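Local coordinates for protein cellulose hydrolase (Bacillus licheniformis, PDB 4YZT) that hydrolyses the beta-1,4-glucosidic bonds of cellulose as a tri-modular family 5 endoglucanase, at residues W228-W240 against W482-F494. Residues are numbered along the deposited sequence; the frame is centred on the assembly and turned at random.
Sequences WDYVSNWWGRTTW and WSWTPYLNYDEDF
The amide of N489 lies flat on the indole of W234, the two planes 7° apart. Its ND2 sits 3.3 Å from W234 CD2, over the middle of the ring, and N489 CB makes a CH-pi contact with the five-membered ring. N489 OD1 accepts a hydrogen bond from W235 N at 3.0 Å. It also lies over one face of the W235 indole. W484 covers the opposite face edge-on, with W484 CZ2 3.5 Å from W235 CE2. W235 in turn points its own edge at the face of W482, planes at 81°, and W235 NE1 stands 3.4 Å from W482 CG. With CG beside the backbone N (chi1 -52°), the W235 ring swings back to the 482-494 loop although its CB points away. W234, W235, W482 and W484 thus form an aromatic cluster between the TIM barrel of the family 5 catalytic module and the C-terminal beta module. The 228-240 side follows barrel strand 218-224, and the side chain of S232 is about 7 Å from a bound glucose unit. An alanine in place of W234 would probably leave the N489 amide without its stacking surface and open a gap beside W482. A backbone bond joins the two segments just beside the stack: Y490 N donates to N233 O at 3.0 Å, nearly straight. One water accepts from G236 N and lies within hydrogen-bonding distance of N233 O and L488 O. Another joins S232 O to Y490 O. The second shell holds N489 in place. E492 OE1 accepts from N489 ND2 at 2.9 Å, and D493 OD2 accepts from N489 N at 2.8 Å. D493 is itself salt-bridged to R506. On the barrel side, W234 to R237 make a type I' turn, and R237 bridges to D229 and E245.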
loop_
_atom_site.group_PDB
_atom_site.type_symbol
_atom_site.label_atom_id
_atom_site.label_comp_id
_atom_site.label_asym_id
_atom_site.label_seq_id
_atom_site.Cartn_x
_atom_site.Cartn_y
_atom_site.Cartn_z
ATOM N N TRP A 228 6.007 8.747 4.419
ATOM C CA TRP A 228 5.398 8.920 3.101
ATOM C C TRP A 228 6.398 8.722 1.962
ATOM O O TRP A 228 6.073 8.100 0.946
ATOM C CB TRP A 228 4.776 10.307 2.974
ATOM C CG TRP A 228 4.163 10.531 1.636
ATOM C CD1 TRP A 228 4.652 11.310 0.625
ATOM C CD2 TRP A 228 2.931 9.975 1.158
ATOM N NE1 TRP A 228 3.804 11.260 -0.461
ATOM C CE2 TRP A 228 2.743 10.444 -0.160
ATOM C CE3 TRP A 228 1.972 9.116 1.716
ATOM C CZ2 TRP A 228 1.630 10.092 -0.924
ATOM C CZ3 TRP A 228 0.871 8.760 0.950
ATOM C CH2 TRP A 228 0.709 9.255 -0.354
ATOM N N ASP A 229 7.611 9.245 2.137
ATOM C CA ASP A 229 8.571 9.193 1.041
ATOM C C ASP A 229 9.192 7.797 0.886
ATOM O O ASP A 229 9.677 7.454 -0.192
ATOM C CB ASP A 229 9.658 10.280 1.182
ATOM C CG ASP A 229 10.164 10.466 2.603
ATOM O OD1 ASP A 229 9.514 10.034 3.579
ATOM O OD2 ASP A 229 11.249 11.062 2.737
ATOM N N TYR A 230 9.132 6.965 1.925
ATOM C CA TYR A 230 9.529 5.576 1.736
ATOM C C TYR A 230 8.407 4.803 1.032
ATOM O O TYR A 230 8.665 4.106 0.041
ATOM C CB TYR A 230 9.900 4.860 3.058
ATOM C CG TYR A 230 9.867 3.364 2.823
ATOM C CD1 TYR A 230 10.784 2.755 1.955
ATOM C CD2 TYR A 230 8.852 2.575 3.372
ATOM C CE1 TYR A 230 10.722 1.391 1.681
ATOM C CE2 TYR A 230 8.777 1.204 3.097
ATOM C CZ TYR A 230 9.711 0.625 2.253
ATOM O OH TYR A 230 9.642 -0.723 1.971
ATOM N N VAL A 231 7.169 4.916 1.522
ATOM C CA VAL A 231 6.110 4.078 0.962
ATOM C C VAL A 231 5.845 4.446 -0.490
ATOM O O VAL A 231 5.503 3.574 -1.290
ATOM C CB VAL A 231 4.786 4.132 1.795
ATOM C CG1 VAL A 231 5.043 3.682 3.228
ATOM C CG2 VAL A 231 4.158 5.495 1.777
ATOM N N SER A 232 6.076 5.710 -0.841
ATOM C CA SER A 232 5.842 6.187 -2.214
ATOM C C SER A 232 7.103 6.250 -3.088
ATOM O O SER A 232 7.031 6.625 -4.279
ATOM C CB SER A 232 5.204 7.579 -2.188
ATOM O OG SER A 232 3.975 7.565 -1.480
ATOM N N ASN A 233 8.242 5.874 -2.511
ATOM C CA ASN A 233 9.562 6.054 -3.145
ATOM C C ASN A 233 9.711 7.476 -3.689
ATOM O O ASN A 233 9.850 7.693 -4.889
ATOM C CB ASN A 233 9.798 5.029 -4.258
ATOM C CG ASN A 233 11.220 5.087 -4.808
ATOM O OD1 ASN A 233 12.104 5.704 -4.206
ATOM N ND2 ASN A 233 11.442 4.459 -5.952
ATOM N N TRP A 234 9.641 8.439 -2.778
ATOM C CA TRP A 234 9.923 9.830 -3.118
ATOM C C TRP A 234 11.356 10.195 -2.715
ATOM O O TRP A 234 11.869 9.690 -1.719
ATOM C CB TRP A 234 8.935 10.767 -2.410
ATOM C CG TRP A 234 7.573 10.887 -3.055
ATOM C CD1 TRP A 234 7.008 10.039 -3.953
ATOM C CD2 TRP A 234 6.627 11.945 -2.849
ATOM N NE1 TRP A 234 5.760 10.496 -4.318
ATOM C CE2 TRP A 234 5.508 11.670 -3.656
ATOM C CE3 TRP A 234 6.630 13.112 -2.071
ATOM C CZ2 TRP A 234 4.393 12.506 -3.703
ATOM C CZ3 TRP A 234 5.525 13.940 -2.112
ATOM C CH2 TRP A 234 4.418 13.631 -2.923
ATOM N N TRP A 235 11.975 11.094 -3.475
ATOM C CA TRP A 235 13.265 11.682 -3.124
ATOM C C TRP A 235 14.380 10.685 -2.826
ATOM O O TRP A 235 15.264 10.963 -2.017
ATOM C CB TRP A 235 13.100 12.626 -1.921
ATOM C CG TRP A 235 12.002 13.655 -2.112
ATOM C CD1 TRP A 235 11.790 14.432 -3.203
ATOM C CD2 TRP A 235 10.991 14.017 -1.161
ATOM N NE1 TRP A 235 10.705 15.252 -3.006
ATOM C CE2 TRP A 235 10.193 15.009 -1.760
ATOM C CE3 TRP A 235 10.674 13.584 0.131
ATOM C CZ2 TRP A 235 9.096 15.583 -1.106
ATOM C CZ3 TRP A 235 9.594 14.153 0.774
ATOM C CH2 TRP A 235 8.818 15.144 0.157
ATOM N N GLY A 236 14.339 9.526 -3.477
ATOM C CA GLY A 236 15.394 8.543 -3.330
ATOM C C GLY A 236 15.350 7.746 -2.037
ATOM O O GLY A 236 16.335 7.083 -1.694
ATOM N N ARG A 237 14.220 7.771 -1.329
ATOM C CA ARG A 237 14.108 7.010 -0.077
ATOM C C ARG A 237 13.713 5.564 -0.381
ATOM O O ARG A 237 12.554 5.175 -0.229
ATOM C CB ARG A 237 13.085 7.662 0.885
ATOM C CG ARG A 237 13.162 7.126 2.320
ATOM C CD ARG A 237 12.321 7.945 3.317
ATOM N NE ARG A 237 12.551 7.506 4.694
ATOM C CZ ARG A 237 12.287 8.241 5.774
ATOM N NH1 ARG A 237 11.773 9.462 5.640
ATOM N NH2 ARG A 237 12.546 7.764 6.994
ATOM N N THR A 238 14.697 4.775 -0.793
ATOM C CA THR A 238 14.454 3.469 -1.373
ATOM C C THR A 238 14.522 2.313 -0.381
ATOM O O THR A 238 14.247 1.175 -0.751
ATOM C CB THR A 238 15.473 3.178 -2.489
ATOM O OG1 THR A 238 16.797 3.195 -1.937
ATOM C CG2 THR A 238 15.384 4.222 -3.605
ATOM N N THR A 239 14.925 2.579 0.861
ATOM C CA THR A 239 14.947 1.510 1.865
ATOM C C THR A 239 14.319 1.952 3.176
ATOM O O THR A 239 14.177 3.148 3.431
ATOM C CB THR A 239 16.379 1.016 2.166
ATOM O OG1 THR A 239 17.159 2.103 2.674
ATOM C CG2 THR A 239 17.025 0.455 0.908
ATOM N N TRP A 240 13.978 0.976 4.009
ATOM C CA TRP A 240 13.401 1.241 5.332
ATOM C C TRP A 240 13.837 0.161 6.310
ATOM O O TRP A 240 13.966 -1.007 5.922
ATOM C CB TRP A 240 11.864 1.292 5.257
ATOM C CG TRP A 240 11.183 1.625 6.570
ATOM C CD1 TRP A 240 10.806 2.861 7.008
ATOM C CD2 TRP A 240 10.796 0.702 7.601
ATOM N NE1 TRP A 240 10.222 2.769 8.254
ATOM C CE2 TRP A 240 10.186 1.455 8.634
ATOM C CE3 TRP A 240 10.894 -0.688 7.746
ATOM C CZ2 TRP A 240 9.681 0.865 9.809
ATOM C CZ3 TRP A 240 10.401 -1.275 8.925
ATOM C CH2 TRP A 240 9.803 -0.494 9.938
ATOM N N TRP A 482 10.918 20.946 -5.369
ATOM C CA TRP A 482 11.677 20.472 -4.213
ATOM C C TRP A 482 13.073 21.100 -4.183
ATOM O O TRP A 482 13.960 20.668 -4.910
ATOM C CB TRP A 482 11.823 18.946 -4.238
ATOM C CG TRP A 482 10.608 18.174 -4.700
ATOM C CD1 TRP A 482 10.532 17.344 -5.787
ATOM C CD2 TRP A 482 9.311 18.152 -4.087
ATOM N NE1 TRP A 482 9.270 16.805 -5.885
ATOM C CE2 TRP A 482 8.501 17.287 -4.859
ATOM C CE3 TRP A 482 8.758 18.774 -2.962
ATOM C CZ2 TRP A 482 7.161 17.030 -4.546
ATOM C CZ3 TRP A 482 7.421 18.519 -2.648
ATOM C CH2 TRP A 482 6.641 17.652 -3.438
ATOM N N SER A 483 13.283 22.100 -3.337
ATOM C CA SER A 483 14.532 22.854 -3.374
ATOM C C SER A 483 15.759 22.105 -2.850
ATOM O O SER A 483 16.885 22.420 -3.246
ATOM C CB SER A 483 14.374 24.146 -2.577
ATOM O OG SER A 483 14.111 23.840 -1.224
ATOM N N TRP A 484 15.551 21.126 -1.969
ATOM C CA TRP A 484 16.643 20.574 -1.151
ATOM C C TRP A 484 17.272 19.283 -1.690
ATOM O O TRP A 484 18.254 18.792 -1.126
ATOM C CB TRP A 484 16.145 20.307 0.270
ATOM C CG TRP A 484 15.217 19.123 0.325
ATOM C CD1 TRP A 484 15.562 17.831 0.581
ATOM C CD2 TRP A 484 13.802 19.119 0.080
ATOM N NE1 TRP A 484 14.451 17.017 0.523
ATOM C CE2 TRP A 484 13.357 17.783 0.219
ATOM C CE3 TRP A 484 12.867 20.109 -0.240
ATOM C CZ2 TRP A 484 12.025 17.417 0.053
ATOM C CZ3 TRP A 484 11.535 19.744 -0.394
ATOM C CH2 TRP A 484 11.128 18.407 -0.249
ATOM N N THR A 485 16.701 18.728 -2.755
ATOM C CA THR A 485 17.167 17.451 -3.296
ATOM C C THR A 485 16.990 17.376 -4.804
ATOM O O THR A 485 16.032 17.931 -5.350
ATOM C CB THR A 485 16.427 16.243 -2.646
ATOM O OG1 THR A 485 16.921 15.019 -3.204
ATOM C CG2 THR A 485 14.907 16.297 -2.906
ATOM N N PRO A 486 17.925 16.692 -5.488
ATOM C CA PRO A 486 17.794 16.459 -6.929
ATOM C C PRO A 486 17.024 15.187 -7.206
ATOM O O PRO A 486 16.719 14.886 -8.368
ATOM C CB PRO A 486 19.247 16.345 -7.385
ATOM C CG PRO A 486 19.906 15.646 -6.214
ATOM C CD PRO A 486 19.244 16.254 -4.985
ATOM N N TYR A 487 16.695 14.441 -6.157
ATOM C CA TYR A 487 16.035 13.151 -6.367
ATOM C C TYR A 487 14.566 13.344 -6.721
ATOM O O TYR A 487 13.865 14.173 -6.136
ATOM C CB TYR A 487 16.205 12.238 -5.147
ATOM C CG TYR A 487 17.576 11.589 -5.151
ATOM C CD1 TYR A 487 18.641 12.179 -4.506
ATOM C CD2 TYR A 487 17.804 10.412 -5.858
ATOM C CE1 TYR A 487 19.896 11.613 -4.530
ATOM C CE2 TYR A 487 19.053 9.832 -5.888
ATOM C CZ TYR A 487 20.093 10.432 -5.225
ATOM O OH TYR A 487 21.342 9.858 -5.246
ATOM N N LEU A 488 14.133 12.585 -7.724
ATOM C CA LEU A 488 12.779 12.637 -8.260
ATOM C C LEU A 488 11.847 11.647 -7.550
ATOM O O LEU A 488 12.288 10.852 -6.709
ATOM C CB LEU A 488 12.798 12.346 -9.768
ATOM C CG LEU A 488 13.761 13.190 -10.627
ATOM C CD1 LEU A 488 13.675 12.748 -12.079
ATOM C CD2 LEU A 488 13.423 14.664 -10.515
ATOM N N ASN A 489 10.567 11.673 -7.912
ATOM C CA ASN A 489 9.559 10.838 -7.249
ATOM C C ASN A 489 8.997 9.761 -8.168
ATOM O O ASN A 489 8.593 10.039 -9.297
ATOM C CB ASN A 489 8.409 11.696 -6.725
ATOM C CG ASN A 489 8.830 12.655 -5.607
ATOM O OD1 ASN A 489 9.895 12.518 -5.017
ATOM N ND2 ASN A 489 7.965 13.619 -5.306
ATOM N N TYR A 490 8.964 8.526 -7.677
ATOM C CA TYR A 490 8.402 7.410 -8.442
ATOM C C TYR A 490 7.007 7.703 -9.006
ATOM O O TYR A 490 6.170 8.312 -8.335
ATOM C CB TYR A 490 8.342 6.159 -7.570
ATOM C CG TYR A 490 7.612 4.997 -8.221
ATOM C CD1 TYR A 490 8.171 4.313 -9.296
ATOM C CD2 TYR A 490 6.363 4.590 -7.763
ATOM C CE1 TYR A 490 7.509 3.247 -9.894
ATOM C CE2 TYR A 490 5.695 3.522 -8.356
ATOM C CZ TYR A 490 6.276 2.860 -9.422
ATOM O OH TYR A 490 5.617 1.802 -10.017
ATOM N N ASP A 491 6.802 7.281 -10.253
ATOM C CA ASP A 491 5.519 7.324 -10.961
ATOM C C ASP A 491 5.210 8.736 -11.471
ATOM O O ASP A 491 4.999 8.903 -12.661
ATOM C CB ASP A 491 4.371 6.799 -10.083
ATOM C CG ASP A 491 3.239 6.176 -10.890
ATOM O OD1 ASP A 491 3.487 5.632 -11.989
ATOM O OD2 ASP A 491 2.090 6.218 -10.409
ATOM N N GLU A 492 5.188 9.749 -10.603
ATOM C CA GLU A 492 4.873 11.087 -11.112
ATOM C C GLU A 492 6.037 11.656 -11.930
ATOM O O GLU A 492 5.805 12.416 -12.875
ATOM C CB GLU A 492 4.472 12.042 -9.980
ATOM C CG GLU A 492 5.583 12.486 -9.074
ATOM C CD GLU A 492 5.080 13.328 -7.902
ATOM O OE1 GLU A 492 5.900 14.041 -7.296
ATOM O OE2 GLU A 492 3.871 13.262 -7.571
ATOM N N ASP A 493 7.270 11.249 -11.614
ATOM C CA ASP A 493 8.449 11.740 -12.334
ATOM C C ASP A 493 9.129 10.691 -13.211
ATOM O O ASP A 493 9.748 11.031 -14.220
ATOM C CB ASP A 493 9.493 12.278 -11.358
ATOM C CG ASP A 493 9.013 13.492 -10.594
ATOM O OD1 ASP A 493 8.177 14.244 -11.137
ATOM O OD2 ASP A 493 9.507 13.703 -9.468
ATOM N N PHE A 494 9.073 9.418 -12.814
ATOM C CA PHE A 494 9.793 8.399 -13.580
ATOM C C PHE A 494 9.184 7.023 -13.429
ATOM O O PHE A 494 8.449 6.751 -12.483
ATOM C CB PHE A 494 11.281 8.337 -13.168
ATOM C CG PHE A 494 11.514 7.869 -11.739
ATOM C CD1 PHE A 494 11.528 6.505 -11.425
ATOM C CD2 PHE A 494 11.728 8.785 -10.721
ATOM C CE1 PHE A 494 11.736 6.072 -10.123
ATOM C CE2 PHE A 494 11.947 8.359 -9.410
ATOM C CZ PHE A 494 11.954 6.994 -9.114
HETATM O O HOH W 1 5.131 7.843 -5.833
HETATM O O HOH W 2 12.675 8.377 -5.600
HETATM O O HOH W 3 3.396 10.567 -6.612
HETATM O O HOH W 4 16.622 13.235 -1.278
#